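Local coordinates for putative fusidic acid resistance protein (Staphylococcus aureus, PDB 2YB5), which confers resistance to the antibiotic fusidic acid, probably by binding elongation factor G and helping to clear it from the ribosome, at residues 7-11 and 115-119; 14-19 and 44-49; 130-134 and 190-194; 144-148 and 169-173. All coordinates share one frame; numbering follows the deposited sequence.

Contact 1. Residues 7-11 and 115-119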
loop_
_atom_site.group_PDB
_atom_site.type_symbol
_atom_site.label_atom_id
_atom_site.label_comp_id
_atom_site.label_asym_id
_atom_site.label_seq_id
_atom_site.Cartn_x
_atom_site.Cartn_y
_atom_site.Cartn_z
ATOM N N ILE A 7 3.514 -0.794 -12.999
ATOM C CA ILE A 7 3.518 -1.615 -11.784
ATOM C C ILE A 7 2.441 -1.184 -10.805
ATOM O O ILE A 7 1.943 -0.064 -10.863
ATOM C CB ILE A 7 4.899 -1.571 -11.061
ATOM C CG1 ILE A 7 5.285 -0.135 -10.680
ATOM C CG2 ILE A 7 5.974 -2.193 -11.941
ATOM C CD1 ILE A 7 6.306 -0.055 -9.576
ATOM N N GLU A 8 2.106 -2.078 -9.882
ATOM C CA GLU A 8 1.114 -1.774 -8.856
ATOM C C GLU A 8 1.679 -0.800 -7.825
ATOM O O GLU A 8 2.895 -0.713 -7.631
ATOM C CB GLU A 8 0.639 -3.062 -8.186
ATOM C CG GLU A 8 0.015 -4.080 -9.152
ATOM C CD GLU A 8 -1.175 -3.526 -9.924
ATOM O OE1 GLU A 8 -1.948 -2.718 -9.356
ATOM O OE2 GLU A 8 -1.346 -3.907 -11.104
ATOM N N VAL A 9 0.790 -0.038 -7.203
ATOM C CA VAL A 9 1.159 0.905 -6.146
ATOM C C VAL A 9 1.943 0.213 -5.018
ATOM O O VAL A 9 2.946 0.750 -4.527
ATOM C CB VAL A 9 -0.109 1.607 -5.562
ATOM C CG1 VAL A 9 0.195 2.303 -4.250
ATOM C CG2 VAL A 9 -0.687 2.603 -6.574
ATOM N N TYR A 10 1.489 -0.969 -4.601
ATOM C CA TYR A 10 2.206 -1.708 -3.546
ATOM C C TYR A 10 3.638 -2.133 -3.953
ATOM O O TYR A 10 4.528 -2.162 -3.116
ATOM C CB TYR A 10 1.389 -2.893 -3.033
ATOM C CG TYR A 10 1.118 -3.996 -4.024
ATOM C CD1 TYR A 10 2.017 -5.048 -4.195
ATOM C CD2 TYR A 10 -0.064 -4.018 -4.756
ATOM C CE1 TYR A 10 1.758 -6.077 -5.092
ATOM C CE2 TYR A 10 -0.330 -5.035 -5.652
ATOM C CZ TYR A 10 0.578 -6.060 -5.814
ATOM O OH TYR A 10 0.295 -7.066 -6.704
ATOM N N LYS A 11 3.861 -2.418 -5.236
ATOM C CA LYS A 11 5.215 -2.709 -5.734
ATOM C C LYS A 11 6.106 -1.481 -5.679
ATOM O O LYS A 11 7.307 -1.601 -5.414
ATOM C CB LYS A 11 5.201 -3.270 -7.162
ATOM C CG LYS A 11 4.637 -4.687 -7.272
ATOM C CD LYS A 11 5.645 -5.731 -6.798
ATOM C CE LYS A 11 5.097 -7.159 -6.856
ATOM N NZ LYS A 11 6.177 -8.169 -6.550
ATOM N N THR A 115 -4.396 8.688 -6.659
ATOM C CA THR A 115 -4.632 7.308 -7.083
ATOM C C THR A 115 -3.353 6.502 -7.341
ATOM O O THR A 115 -3.420 5.289 -7.513
ATOM C CB THR A 115 -5.600 7.224 -8.299
ATOM O OG1 THR A 115 -5.121 8.040 -9.373
ATOM C CG2 THR A 115 -6.992 7.675 -7.893
ATOM N N LYS A 116 -2.196 7.165 -7.334
ATOM C CA LYS A 116 -0.912 6.469 -7.402
ATOM C C LYS A 116 -0.363 6.149 -5.996
ATOM O O LYS A 116 0.777 5.711 -5.862
ATOM C CB LYS A 116 0.109 7.306 -8.182
ATOM C CG LYS A 116 -0.289 7.586 -9.630
ATOM C CD LYS A 116 0.688 8.546 -10.290
ATOM C CE LYS A 116 0.286 8.878 -11.707
ATOM N NZ LYS A 116 0.426 7.719 -12.632
ATOM N N GLU A 117 -1.169 6.397 -4.964
ATOM C CA GLU A 117 -0.745 6.204 -3.580
ATOM C C GLU A 117 -1.589 5.215 -2.808
ATOM O O GLU A 117 -1.348 5.003 -1.607
ATOM C CB GLU A 117 -0.769 7.533 -2.829
ATOM C CG GLU A 117 0.093 8.614 -3.432
ATOM C CD GLU A 117 0.242 9.781 -2.483
ATOM O OE1 GLU A 117 -0.796 10.238 -1.952
ATOM O OE2 GLU A 117 1.388 10.225 -2.255
ATOM N N ILE A 118 -2.554 4.584 -3.465
ATOM C CA ILE A 118 -3.382 3.598 -2.779
ATOM C C ILE A 118 -3.467 2.276 -3.523
ATOM O O ILE A 118 -3.622 2.236 -4.747
ATOM C CB ILE A 118 -4.797 4.129 -2.455
ATOM C CG1 ILE A 118 -5.460 4.771 -3.664
ATOM C CG2 ILE A 118 -4.759 5.116 -1.287
ATOM C CD1 ILE A 118 -6.963 4.976 -3.443
ATOM N N SER A 119 -3.314 1.203 -2.756
ATOM C CA SER A 119 -3.565 -0.147 -3.211
ATOM C C SER A 119 -4.993 -0.529 -2.851
ATOM O O SER A 119 -5.593 -1.394 -3.477
ATOM C CB SER A 119 -2.595 -1.113 -2.547
ATOM O OG SER A 119 -1.275 -0.862 -2.995
#

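Contact 2. Residues 14-19 and 44-49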
loop_
_atom_site.group_PDB
_atom_site.type_symbol
_atom_site.label_atom_id
_atom_site.label_comp_id
_atom_site.label_asym_id
_atom_site.label_seq_id
_atom_site.Cartn_x
_atom_site.Cartn_y
_atom_site.Cartn_z
ATOM N N LYS A 14 7.300 -1.128 -2.182
ATOM C CA LYS A 14 8.415 -2.063 -1.980
ATOM C C LYS A 14 9.715 -1.511 -2.602
ATOM O O LYS A 14 10.741 -1.488 -1.925
ATOM C CB LYS A 14 8.077 -3.452 -2.538
ATOM C CG LYS A 14 9.129 -4.516 -2.298
ATOM C CD LYS A 14 9.182 -4.948 -0.852
ATOM C CE LYS A 14 10.295 -5.952 -0.646
ATOM N NZ LYS A 14 10.370 -6.474 0.751
ATOM N N VAL A 15 9.667 -1.061 -3.862
ATOM C CA VAL A 15 10.845 -0.462 -4.512
ATOM C C VAL A 15 11.461 0.630 -3.618
ATOM O O VAL A 15 12.676 0.676 -3.419
ATOM C CB VAL A 15 10.541 0.132 -5.921
ATOM C CG1 VAL A 15 11.712 0.962 -6.419
ATOM C CG2 VAL A 15 10.228 -0.965 -6.947
ATOM N N LYS A 16 10.602 1.482 -3.072
ATOM C CA LYS A 16 11.010 2.580 -2.201
ATOM C C LYS A 16 11.654 2.055 -0.920
ATOM O O LYS A 16 12.739 2.504 -0.537
ATOM C CB LYS A 16 9.776 3.436 -1.903
ATOM C CG LYS A 16 9.950 4.577 -0.913
ATOM C CD LYS A 16 8.604 5.248 -0.632
ATOM C CE LYS A 16 7.713 4.378 0.278
ATOM N NZ LYS A 16 6.287 4.864 0.412
ATOM N N GLN A 17 11.009 1.086 -0.278
ATOM C CA GLN A 17 11.588 0.418 0.890
ATOM C C GLN A 17 12.967 -0.194 0.592
ATOM O O GLN A 17 13.850 -0.190 1.456
ATOM C CB GLN A 17 10.640 -0.652 1.450
ATOM C CG GLN A 17 9.417 -0.077 2.183
ATOM C CD GLN A 17 8.387 -1.128 2.581
ATOM O OE1 GLN A 17 7.293 -0.788 3.041
ATOM N NE2 GLN A 17 8.729 -2.406 2.415
ATOM N N LEU A 18 13.152 -0.720 -0.619
ATOM C CA LEU A 18 14.444 -1.309 -0.994
ATOM C C LEU A 18 15.515 -0.233 -1.192
ATOM O O LEU A 18 16.667 -0.419 -0.792
ATOM C CB LEU A 18 14.314 -2.175 -2.243
ATOM C CG LEU A 18 13.465 -3.444 -2.091
ATOM C CD1 LEU A 18 12.994 -3.923 -3.456
ATOM C CD2 LEU A 18 14.218 -4.541 -1.356
ATOM N N VAL A 19 15.128 0.893 -1.786
ATOM C CA VAL A 19 16.049 2.004 -1.990
ATOM C C VAL A 19 16.555 2.567 -0.654
ATOM O O VAL A 19 17.750 2.821 -0.515
ATOM C CB VAL A 19 15.418 3.116 -2.856
ATOM C CG1 VAL A 19 16.264 4.373 -2.829
ATOM C CG2 VAL A 19 15.252 2.624 -4.295
ATOM N N GLU A 44 16.473 -7.038 -6.569
ATOM C CA GLU A 44 15.061 -7.019 -6.144
ATOM C C GLU A 44 14.299 -5.890 -6.819
ATOM O O GLU A 44 13.169 -6.081 -7.274
ATOM C CB GLU A 44 14.933 -6.863 -4.625
ATOM C CG GLU A 44 15.424 -8.067 -3.826
ATOM C CD GLU A 44 14.510 -9.262 -3.971
ATOM O OE1 GLU A 44 13.346 -9.177 -3.506
ATOM O OE2 GLU A 44 14.954 -10.283 -4.549
ATOM N N ILE A 45 14.910 -4.713 -6.872
ATOM C CA ILE A 45 14.290 -3.562 -7.522
ATOM C C ILE A 45 14.057 -3.838 -9.004
ATOM O O ILE A 45 12.964 -3.584 -9.527
ATOM C CB ILE A 45 15.148 -2.293 -7.366
ATOM C CG1 ILE A 45 15.199 -1.882 -5.892
ATOM C CG2 ILE A 45 14.601 -1.146 -8.241
ATOM C CD1 ILE A 45 16.161 -0.778 -5.581
ATOM N N ASN A 46 15.089 -4.359 -9.662
ATOM C CA ASN A 46 15.059 -4.666 -11.095
ATOM C C ASN A 46 14.017 -5.711 -11.455
ATOM O O ASN A 46 13.306 -5.564 -12.454
ATOM C CB ASN A 46 16.440 -5.155 -11.561
ATOM C CG ASN A 46 16.539 -5.300 -13.077
ATOM O OD1 ASN A 46 16.247 -4.368 -13.824
ATOM N ND2 ASN A 46 16.974 -6.469 -13.530
ATOM N N ASP A 47 13.931 -6.764 -10.650
ATOM C CA ASP A 47 12.959 -7.827 -10.892
ATOM C C ASP A 47 11.517 -7.299 -10.867
ATOM O O ASP A 47 10.694 -7.716 -11.680
ATOM C CB ASP A 47 13.155 -8.984 -9.895
ATOM C CG ASP A 47 14.402 -9.811 -10.193
ATOM O OD1 ASP A 47 14.942 -9.725 -11.324
ATOM O OD2 ASP A 47 14.854 -10.551 -9.291
ATOM N N ILE A 48 11.226 -6.364 -9.961
ATOM C CA ILE A 48 9.903 -5.729 -9.893
ATOM C C ILE A 48 9.516 -5.110 -11.246
ATOM O O ILE A 48 8.340 -5.097 -11.612
ATOM C CB ILE A 48 9.841 -4.654 -8.784
ATOM C CG1 ILE A 48 9.825 -5.316 -7.400
ATOM C CG2 ILE A 48 8.620 -3.763 -8.946
ATOM C CD1 ILE A 48 9.976 -4.341 -6.266
ATOM N N PHE A 49 10.511 -4.620 -11.985
ATOM C CA PHE A 49 10.279 -4.057 -13.318
ATOM C C PHE A 49 10.448 -5.081 -14.446
ATOM O O PHE A 49 9.777 -4.968 -15.469
ATOM C CB PHE A 49 11.168 -2.833 -13.538
ATOM C CG PHE A 49 10.764 -1.649 -12.703
ATOM C CD1 PHE A 49 9.713 -0.819 -13.106
ATOM C CD2 PHE A 49 11.398 -1.379 -11.500
ATOM C CE1 PHE A 49 9.332 0.275 -12.340
ATOM C CE2 PHE A 49 11.025 -0.292 -10.725
ATOM C CZ PHE A 49 9.987 0.537 -11.145
#

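Contact 3. Residues 130-134 and 190-194. With ZN (zinc ion), chain C.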
loop_
_atom_site.group_PDB
_atom_site.type_symbol
_atom_site.label_atom_id
_atom_site.label_comp_id
_atom_site.label_asym_id
_atom_site.label_seq_id
_atom_site.Cartn_x
_atom_site.Cartn_y
_atom_site.Cartn_z
ATOM N N ARG A 130 -17.924 3.729 11.187
ATOM C CA ARG A 130 -17.709 2.686 10.205
ATOM C C ARG A 130 -16.472 3.003 9.367
ATOM O O ARG A 130 -16.121 4.170 9.193
ATOM C CB ARG A 130 -18.951 2.603 9.319
ATOM C CG ARG A 130 -18.997 1.420 8.367
ATOM C CD ARG A 130 -20.362 1.348 7.680
ATOM N NE ARG A 130 -21.415 0.894 8.587
ATOM C CZ ARG A 130 -22.680 0.668 8.234
ATOM N NH1 ARG A 130 -23.082 0.841 6.979
ATOM N NH2 ARG A 130 -23.547 0.254 9.142
ATOM N N LYS A 131 -15.800 1.961 8.883
ATOM C CA LYS A 131 -14.828 2.099 7.802
ATOM C C LYS A 131 -15.266 1.189 6.668
ATOM O O LYS A 131 -15.696 0.057 6.900
ATOM C CB LYS A 131 -13.386 1.746 8.235
ATOM C CG LYS A 131 -12.343 1.847 7.102
ATOM C CD LYS A 131 -10.980 1.275 7.459
ATOM C CE LYS A 131 -10.203 2.091 8.498
ATOM N NZ LYS A 131 -9.860 3.450 7.985
ATOM N N TYR A 132 -15.158 1.718 5.453
ATOM C CA TYR A 132 -15.393 0.986 4.226
ATOM C C TYR A 132 -14.050 0.758 3.551
ATOM O O TYR A 132 -13.199 1.653 3.558
ATOM C CB TYR A 132 -16.256 1.825 3.285
ATOM C CG TYR A 132 -17.663 2.030 3.741
ATOM C CD1 TYR A 132 -18.645 1.110 3.420
ATOM C CD2 TYR A 132 -18.027 3.154 4.469
ATOM C CE1 TYR A 132 -19.935 1.290 3.810
ATOM C CE2 TYR A 132 -19.330 3.345 4.870
ATOM C CZ TYR A 132 -20.280 2.403 4.538
ATOM O OH TYR A 132 -21.588 2.561 4.917
ATOM N N ILE A 133 -13.865 -0.424 2.963
ATOM C CA ILE A 133 -12.633 -0.763 2.261
ATOM C C ILE A 133 -12.976 -1.368 0.907
ATOM O O ILE A 133 -13.699 -2.336 0.852
ATOM C CB ILE A 133 -11.766 -1.747 3.083
ATOM C CG1 ILE A 133 -11.105 -1.014 4.258
ATOM C CG2 ILE A 133 -10.708 -2.427 2.200
ATOM C CD1 ILE A 133 -10.716 -1.930 5.450
ATOM N N VAL A 134 -12.470 -0.776 -0.171
ATOM C CA VAL A 134 -12.692 -1.264 -1.526
ATOM C C VAL A 134 -11.332 -1.550 -2.172
ATOM O O VAL A 134 -10.363 -0.813 -1.963
ATOM C CB VAL A 134 -13.512 -0.247 -2.374
ATOM C CG1 VAL A 134 -13.568 -0.645 -3.850
ATOM C CG2 VAL A 134 -14.941 -0.107 -1.799
ATOM N N ILE A 190 -6.227 -2.282 12.910
ATOM C CA ILE A 190 -5.670 -1.742 11.683
ATOM C C ILE A 190 -5.500 -0.223 11.782
ATOM O O ILE A 190 -6.046 0.418 12.687
ATOM C CB ILE A 190 -6.559 -2.060 10.457
ATOM C CG1 ILE A 190 -7.951 -1.420 10.610
ATOM C CG2 ILE A 190 -6.654 -3.569 10.235
ATOM C CD1 ILE A 190 -8.887 -1.644 9.406
ATOM N N CYS A 191 -4.763 0.339 10.827
ATOM C CA CYS A 191 -4.539 1.776 10.760
ATOM C C CYS A 191 -5.892 2.480 10.717
ATOM O O CYS A 191 -6.740 2.155 9.895
ATOM C CB CYS A 191 -3.725 2.141 9.518
ATOM S SG CYS A 191 -1.981 1.494 9.408
ATOM N N TYR A 192 -6.107 3.428 11.623
ATOM C CA TYR A 192 -7.309 4.236 11.581
ATOM C C TYR A 192 -7.409 4.983 10.245
ATOM O O TYR A 192 -8.480 5.066 9.640
ATOM C CB TYR A 192 -7.317 5.256 12.712
ATOM C CG TYR A 192 -8.658 5.927 12.837
ATOM C CD1 TYR A 192 -9.738 5.236 13.369
ATOM C CD2 TYR A 192 -8.862 7.231 12.385
ATOM C CE1 TYR A 192 -10.987 5.826 13.470
ATOM C CE2 TYR A 192 -10.105 7.831 12.489
ATOM C CZ TYR A 192 -11.166 7.115 13.028
ATOM O OH TYR A 192 -12.411 7.675 13.161
ATOM N N ASP A 193 -6.274 5.524 9.817
ATOM C CA ASP A 193 -6.150 6.266 8.573
ATOM C C ASP A 193 -5.598 5.344 7.475
ATOM O O ASP A 193 -4.410 5.044 7.446
ATOM C CB ASP A 193 -5.217 7.463 8.804
ATOM C CG ASP A 193 -4.953 8.253 7.555
ATOM O OD1 ASP A 193 -5.568 7.982 6.507
ATOM O OD2 ASP A 193 -4.110 9.162 7.621
ATOM N N SER A 194 -6.480 4.896 6.583
ATOM C CA SER A 194 -6.121 3.960 5.527
ATOM C C SER A 194 -5.147 4.562 4.517
ATOM O O SER A 194 -4.419 3.828 3.847
ATOM C CB SER A 194 -7.379 3.461 4.819
ATOM O OG SER A 194 -8.225 2.791 5.743
HETATM ZN ZN ZN C . -1.844 -0.230 8.171
#

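Contact 4. Residues 144-148 and 169-173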
loop_
_atom_site.group_PDB
_atom_site.type_symbol
_atom_site.label_atom_id
_atom_site.label_comp_id
_atom_site.label_asym_id
_atom_site.label_seq_id
_atom_site.Cartn_x
_atom_site.Cartn_y
_atom_site.Cartn_z
ATOM N N GLY A 144 -15.498 -5.373 -1.745
ATOM C CA GLY A 144 -15.593 -4.415 -0.668
ATOM C C GLY A 144 -16.061 -5.070 0.617
ATOM O O GLY A 144 -16.761 -6.099 0.609
ATOM N N ILE A 145 -15.665 -4.461 1.724
ATOM C CA ILE A 145 -16.050 -4.901 3.048
ATOM C C ILE A 145 -16.239 -3.634 3.876
ATOM O O ILE A 145 -15.693 -2.591 3.535
ATOM C CB ILE A 145 -14.936 -5.804 3.637
ATOM C CG1 ILE A 145 -15.430 -6.580 4.853
ATOM C CG2 ILE A 145 -13.706 -4.975 3.993
ATOM C CD1 ILE A 145 -14.358 -7.486 5.485
ATOM N N TYR A 146 -17.021 -3.710 4.945
ATOM C CA TYR A 146 -17.082 -2.621 5.921
ATOM C C TYR A 146 -17.261 -3.172 7.326
ATOM O O TYR A 146 -17.637 -4.324 7.503
ATOM C CB TYR A 146 -18.201 -1.633 5.599
ATOM C CG TYR A 146 -19.612 -2.132 5.818
ATOM C CD1 TYR A 146 -20.247 -1.984 7.054
ATOM C CD2 TYR A 146 -20.329 -2.710 4.782
ATOM C CE1 TYR A 146 -21.547 -2.436 7.253
ATOM C CE2 TYR A 146 -21.635 -3.151 4.966
ATOM C CZ TYR A 146 -22.238 -3.016 6.198
ATOM O OH TYR A 146 -23.528 -3.461 6.369
ATOM N N GLY A 147 -16.985 -2.334 8.318
ATOM C CA GLY A 147 -17.140 -2.728 9.703
ATOM C C GLY A 147 -17.052 -1.559 10.652
ATOM O O GLY A 147 -16.767 -0.432 10.242
ATOM N N GLU A 148 -17.310 -1.841 11.923
ATOM C CA GLU A 148 -17.207 -0.852 12.985
ATOM C C GLU A 148 -15.751 -0.621 13.375
ATOM O O GLU A 148 -14.970 -1.575 13.560
ATOM C CB GLU A 148 -18.003 -1.298 14.226
ATOM C CG GLU A 148 -18.137 -0.192 15.295
ATOM C CD GLU A 148 -18.999 -0.592 16.486
ATOM O OE1 GLU A 148 -20.227 -0.779 16.305
ATOM O OE2 GLU A 148 -18.447 -0.716 17.605
ATOM N N LEU A 169 -9.702 -1.110 16.436
ATOM C CA LEU A 169 -10.233 -2.431 16.178
ATOM C C LEU A 169 -11.302 -2.326 15.105
ATOM O O LEU A 169 -12.309 -1.637 15.286
ATOM C CB LEU A 169 -10.814 -3.042 17.457
ATOM C CG LEU A 169 -11.388 -4.452 17.335
ATOM C CD1 LEU A 169 -10.339 -5.434 16.804
ATOM C CD2 LEU A 169 -11.939 -4.912 18.699
ATOM N N PHE A 170 -11.066 -3.011 13.991
ATOM C CA PHE A 170 -12.026 -3.085 12.898
ATOM C C PHE A 170 -12.797 -4.394 13.035
ATOM O O PHE A 170 -12.217 -5.468 12.901
ATOM C CB PHE A 170 -11.293 -3.038 11.553
ATOM C CG PHE A 170 -12.195 -3.193 10.358
ATOM C CD1 PHE A 170 -12.571 -4.453 9.901
ATOM C CD2 PHE A 170 -12.644 -2.073 9.655
ATOM C CE1 PHE A 170 -13.396 -4.589 8.761
ATOM C CE2 PHE A 170 -13.466 -2.207 8.533
ATOM C CZ PHE A 170 -13.846 -3.456 8.094
ATOM N N LEU A 171 -14.101 -4.294 13.289
ATOM C CA LEU A 171 -14.954 -5.460 13.443
ATOM C C LEU A 171 -15.873 -5.633 12.243
ATOM O O LEU A 171 -16.665 -4.751 11.921
ATOM C CB LEU A 171 -15.789 -5.347 14.724
ATOM C CG LEU A 171 -14.988 -5.507 16.023
ATOM C CD1 LEU A 171 -15.913 -5.498 17.228
ATOM C CD2 LEU A 171 -14.176 -6.765 15.985
ATOM N N ASN A 172 -15.738 -6.775 11.583
ATOM C CA ASN A 172 -16.625 -7.160 10.504
ATOM C C ASN A 172 -17.793 -7.917 11.130
ATOM O O ASN A 172 -17.645 -8.495 12.203
ATOM C CB ASN A 172 -15.877 -8.035 9.490
ATOM C CG ASN A 172 -16.700 -8.334 8.255
ATOM O OD1 ASN A 172 -17.456 -7.490 7.772
ATOM N ND2 ASN A 172 -16.559 -9.545 7.737
ATOM N N LYS A 173 -18.946 -7.905 10.471
ATOM C CA LYS A 173 -20.136 -8.592 10.992
ATOM C C LYS A 173 -19.967 -10.113 10.934
ATOM O O LYS A 173 -20.082 -10.785 11.960
ATOM C CB LYS A 173 -21.395 -8.162 10.222
HETATM O O HOH W 1 -18.665 -6.465 4.753
#

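Contact 1. Residues 7-11 and 115-119
Val-9 spreads its two methyls over the backbone of residues 115-119, and most of this contact is that overlap. Its CG2 faces carbonyl oxygens, with Val-9 CG2 3.5 Å from Lys-116 O and at the same distance from Ile-118 O. The other methyl lies against the next peptide link, Val-9 CG1 being 3.7 Å from Glu-117 C. A chi1 of 165° explains the split: CG1 stands anti to the backbone N and CG2 anti to the carbonyl carbon, which puts the two methyls on different parts of the irregular chain.

Ser-119 packs against the first turn of helix 9-27, where Glu-8 holds the N-cap position. Ser-119 OG approaches Tyr-10 N to 3.2 Å, but the angle is poor and this is no hydrogen bond. The same oxygen packs on the root of the tyrosine, with Ser-119 OG 3.4 Å from Tyr-10 CB. A chi1 of 65° turns the Tyr-10 ring so that its edge, near CD2, meets Ser-119 OG in plane.

Polar anchoring comes from neighbours: Asp-86 takes a salt bridge from Lys-116 NZ and a hydrogen bond with Thr-115 OG1, while Asn-198 OD1 accepts from Ser-119 N. Ile-204 of helix 204-214 touches both Tyr-10 and Ser-119. The contact thus joins the start of the elongation factor G-binding region to the zinc-finger region by methyl-on-carbonyl packing without a hydrogen bond between the two segments, which implies that shape and the surrounding bonds, more than direct polar pairing, fix its geometry.

Contact 2. Residues 14-19 and 44-49
Helices 9-27 and 35-50 follow each other in the chain and pack antiparallel as a helical hairpin in the elongation factor G-binding N-terminal region. Around 14-19 and 44-49 the axes come within 9.7 Å and cross at -162°, and the interface is held by apolar side chains. Leu-18 and Ile-45 slide past each other in opposite directions, with Leu-18 CB 3.8 Å from Ile-45 CG1. At its end, Leu-18 CD1 reaches the stem of an acidic residue, 3.7 Å from Glu-44 CB.

In Ile-45, chi1 -66° with an extended chi2 (172°) carries CD1 to Val-19, where Ile-45 CD1 lies 3.7 Å from Val-19 CG2. Its other branch, CG2, meets Val-15 CG1 at about a right angle between the side chains. Phe-59, Ile-60 and Ile-63 of helix 59-63 also pack on Ile-45, and Leu-77 of helix 70-80 touches Val-15, extending the core into a small helical bundle. Val-15 CG2 is the busiest methyl: it comes obliquely to the Phe-49 ring, 3.9 Å from Phe-49 CE2, and presses tightly on the neighbouring isoleucine, with Val-15 CG2 just 3.5 Å from Ile-48 CD1.

Contact 3. Residues 130-134 and 190-194
Lys-131 sends its side chain from strand 130-136 across to residues 190-194, starting with a CB that already points that way. CG is anti to the backbone N and carries the chain outward. At CD the aliphatic part begins to touch: Lys-131 CD is 3.6 Å from Ser-194 OG, and Ile-190 crosses it at a slant, with Ile-190 CD1 4.1 Å from Lys-131 CE. The bend at chi3 (-70°) places Lys-131 CE 3.7 Å from Cys-191 O, and a second at chi4 brings the ammonium onto the turn after strand 186-191.

There Lys-131 NZ donates to Tyr-192 O at 2.7 Å and to Ser-194 OG at 2.9 Å. It reaches the Tyr-192 carbonyl from above its plane, 44° out of it. Asn-124 OD1 is a third acceptor for NZ, while Asn-124 ND2 bonds to Tyr-192 O, so a buried lysine has three partners gripping its tip. Its charge would probably polarise the Tyr-192 carbonyl.

Next to this turn Cys-191 SG binds the zinc ion at 2.1 Å, a site completed by Cys-158, Cys-161 and Cys-197. The lysine thus ties strand 130-136 to the turn that follows strand 186-191, an outer strand of the same sheet, right beside a zinc ligand. Phe-170 of strand 167-172 packs on Lys-131, Ile-133 and Ile-190, bridging the two segments, and Asp-193 OD1 caps Phe-195 N at the start of helix 194-200, which carries Cys-197.

Contact 4. Residues 144-148 and 169-173
Phe-170 carries its ring from strand 167-172 onto the backbone of strand 142-149. Its CG is anti to the backbone N (chi1 177°), which stretches the side chain along the neighbouring strand until Phe-170 CZ is 3.3 Å from Gly-147 N. The approach is oblique. Gly-147 CA makes an off-centre CH-pi contact, 4.2 Å from the centroid of the Phe-170 ring, and CG2 of Ile-145 touches CZ more loosely.

Ile-145 is extended, with both CG1 and CD1 trans along the chain, and it crosses Asn-172 obliquely. Ile-145 CD1 rests 3.7 Å from Asn-172 CG, against the amide group. That amide is held from the far end: Asn-172 ND2 donates to Ile-214 O in helix 204-214. This orientation leaves Asn-172 OD1 3.2 Å from Tyr-146 O, two acceptors with no bond between them. A water lying near both segments accepts from Tyr-146 N and gives a weak bond to Asn-172 OD1.

Backbone pairing is confined to Glu-148 and Leu-171, an antiparallel hydrogen-bonded pair whose side chains lie on one face. Leu-171 N donates to Glu-148 O at 2.9 Å, nearly straight at 170°, while Glu-148 N meets Leu-171 O at 3.0 Å with a more bent bond. The short strand segments run at 118° to each other, and away from the bridge the contact passes to the side chains of Phe-170, Ile-145 and Asn-172. Ile-211 and Phe-210 of helix 204-214 cover Ile-145 and Phe-170 respectively, an arrangement belonging to the antiparallel meander with packed helix of this treble-clef zinc-finger region.

Overall arrangement
From the N terminus, the chain enters helix 9-27 at 7-11 and soon meets helix 35-50, where contact 2 closes a short hairpin. Contact 1 closes a much longer loop of 103 residues at 115-119, and contact 2 lies within it; the two touch through Ile-7 and Lys-11 on Ile-48 and Phe-49. The chain then builds the sheet. Contact 3 spans strand 130-136 to the turn after strand 186-191, and contact 4, joining 144-148 to 169-173, closes inside that span. No loops cross. Contact 2 holds the helical part and contacts 3 and 4 the zinc-finger part, on opposite sides of the chain's centre, with contact 1 between them.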